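Local coordinates for protein fiber (Bovine adenovirus 4, PDB 4UE0) that forms the trimeric head domain of the viral fibre, the part that probably attaches the virion to a receptor on the host cell, at residues 64-69 / 116-121. Sequence-based numbering, arbitrary orientation.
Sequences FVMDSP and ASITRT
Met66 and Ile118 make the apolar heart of this contact, where the loop 64-69 lies over the side chains on one face of strand 114-120. The two side chains run past each other in opposite directions, and Met66 CG meets Ile118 CG2 at 3.7 Å. Ile118 is buried. Its other branch reaches the loop backbone, with CD1 at 3.8 Å from Ser68 O and 4.1 Å from Pro69 O. Phe70 lies against the same isoleucine. Gln42 of a second subunit packs on it, and its NE2 is hydrogen-bonded to Pro69 O.

Toward the end of the strand the contact opens to solvent. The Met66 chain bends at chi2 (-57°) and again at chi3, which lays its sulfur along the aliphatic part of Arg120. SD is 3.6 Å from Arg120 CB and 3.9 Å from Arg120 CD. Arg120 leaves the strand with CG anti to the backbone N (chi1 164°) and turns at chi3 (86°). Its NH1 then comes 3.7 Å from Val65 CG1, the two side chains crossing at about a right angle. Val65 and Met66 are both exposed. The guanidinium group also makes a cation-pi contact with Tyr34 on the adjoining strand.

No hydrogen bond joins the two segments, so van der Waals contact carries the whole interface. Strand 114-120 is the outermost strand, within this chain, of one four-stranded antiparallel sheet and pairs with 34-40, while the loop leads into strand 70-77 of the other. A loop that packs on the face of one sheet and leads into a strand of the other fits the beta-sandwich of adenovirus fibre heads.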
loop_
_atom_site.group_PDB
_atom_site.type_symbol
_atom_site.label_atom_id
_atom_site.label_comp_id
_atom_site.label_asym_id
_atom_site.label_seq_id
_atom_site.Cartn_x
_atom_site.Cartn_y
_atom_site.Cartn_z
ATOM N N PHE A 64 -12.144 6.028 14.370
ATOM C CA PHE A 64 -13.229 5.049 14.244
ATOM C C PHE A 64 -14.574 5.749 14.331
ATOM O O PHE A 64 -15.309 5.618 15.296
ATOM C CB PHE A 64 -13.105 3.914 15.285
ATOM C CG PHE A 64 -11.905 3.019 15.062
ATOM C CD1 PHE A 64 -10.658 3.399 15.534
ATOM C CD2 PHE A 64 -11.999 1.812 14.347
ATOM C CE1 PHE A 64 -9.556 2.614 15.352
ATOM C CE2 PHE A 64 -10.876 1.026 14.154
ATOM C CZ PHE A 64 -9.654 1.436 14.648
ATOM N N VAL A 65 -14.871 6.508 13.287
ATOM C CA VAL A 65 -16.071 7.328 13.213
ATOM C C VAL A 65 -17.159 6.595 12.456
ATOM O O VAL A 65 -18.336 6.774 12.742
ATOM C CB VAL A 65 -15.755 8.663 12.500
ATOM C CG1 VAL A 65 -17.018 9.402 12.075
ATOM C CG2 VAL A 65 -14.900 9.539 13.408
ATOM N N MET A 66 -16.769 5.806 11.463
ATOM C CA MET A 66 -17.734 5.140 10.605
ATOM C C MET A 66 -18.122 3.794 11.207
ATOM O O MET A 66 -17.369 3.202 12.011
ATOM C CB MET A 66 -17.159 4.949 9.186
ATOM C CG MET A 66 -16.711 6.237 8.493
ATOM S SD MET A 66 -17.977 7.536 8.331
ATOM C CE MET A 66 -18.862 7.014 6.857
ATOM N N ASP A 67 -19.288 3.300 10.801
ATOM C CA ASP A 67 -19.725 1.964 11.199
ATOM C C ASP A 67 -18.862 0.849 10.569
ATOM O O ASP A 67 -18.620 -0.176 11.207
ATOM C CB ASP A 67 -21.208 1.761 10.870
ATOM C CG ASP A 67 -22.124 2.510 11.827
ATOM O OD1 ASP A 67 -21.612 3.308 12.658
ATOM O OD2 ASP A 67 -23.359 2.294 11.755
ATOM N N SER A 68 -18.380 1.042 9.334
ATOM C CA SER A 68 -17.572 0.005 8.677
ATOM C C SER A 68 -16.192 -0.111 9.324
ATOM O O SER A 68 -15.537 0.911 9.591
ATOM C CB SER A 68 -17.397 0.275 7.171
ATOM O OG SER A 68 -18.529 -0.195 6.458
ATOM N N PRO A 69 -15.720 -1.346 9.533
ATOM C CA PRO A 69 -14.326 -1.522 9.930
ATOM C C PRO A 69 -13.391 -1.114 8.796
ATOM O O PRO A 69 -13.787 -1.132 7.616
ATOM C CB PRO A 69 -14.218 -3.025 10.212
ATOM C CG PRO A 69 -15.562 -3.586 10.167
ATOM C CD PRO A 69 -16.414 -2.638 9.392
ATOM N N ALA A 116 -4.724 1.285 5.610
ATOM C CA ALA A 116 -6.154 1.322 5.331
ATOM C C ALA A 116 -6.609 2.762 5.256
ATOM O O ALA A 116 -6.067 3.638 5.947
ATOM C CB ALA A 116 -6.946 0.608 6.423
ATOM N N SER A 117 -7.635 3.043 4.453
ATOM C CA SER A 117 -8.155 4.400 4.305
ATOM C C SER A 117 -9.664 4.346 4.125
ATOM O O SER A 117 -10.152 3.605 3.259
ATOM C CB SER A 117 -7.568 5.061 3.012
ATOM O OG SER A 117 -8.195 6.310 2.738
ATOM N N ILE A 118 -10.364 5.150 4.931
ATOM C CA ILE A 118 -11.800 5.360 4.802
ATOM C C ILE A 118 -12.037 6.836 4.523
ATOM O O ILE A 118 -11.478 7.692 5.198
ATOM C CB ILE A 118 -12.533 4.931 6.080
ATOM C CG1 ILE A 118 -12.583 3.422 6.192
ATOM C CG2 ILE A 118 -13.966 5.464 6.082
ATOM C CD1 ILE A 118 -13.124 2.889 7.498
ATOM N N THR A 119 -12.900 7.115 3.549
ATOM C CA THR A 119 -13.410 8.470 3.342
ATOM C C THR A 119 -14.842 8.612 3.845
ATOM O O THR A 119 -15.698 7.776 3.547
ATOM C CB THR A 119 -13.390 8.819 1.851
ATOM O OG1 THR A 119 -12.036 8.956 1.448
ATOM C CG2 THR A 119 -14.174 10.097 1.564
ATOM N N ARG A 120 -15.093 9.675 4.612
ATOM C CA ARG A 120 -16.459 10.095 4.969
ATOM C C ARG A 120 -16.756 11.398 4.232
ATOM O O ARG A 120 -15.976 12.362 4.309
ATOM C CB ARG A 120 -16.578 10.303 6.471
ATOM C CG ARG A 120 -17.814 11.096 6.892
ATOM C CD ARG A 120 -17.869 11.390 8.394
ATOM N NE ARG A 120 -17.140 12.603 8.772
ATOM C CZ ARG A 120 -17.255 13.209 9.955
ATOM N NH1 ARG A 120 -18.072 12.724 10.900
ATOM N NH2 ARG A 120 -16.551 14.312 10.203
ATOM N N THR A 121 -17.895 11.443 3.552
ATOM C CA THR A 121 -18.285 12.622 2.763
ATOM C C THR A 121 -19.296 13.472 3.544
ATOM O O THR A 121 -19.852 13.011 4.546
ATOM C CB THR A 121 -18.890 12.185 1.413
ATOM O OG1 THR A 121 -20.137 11.511 1.645
ATOM C CG2 THR A 121 -17.931 11.231 0.661
#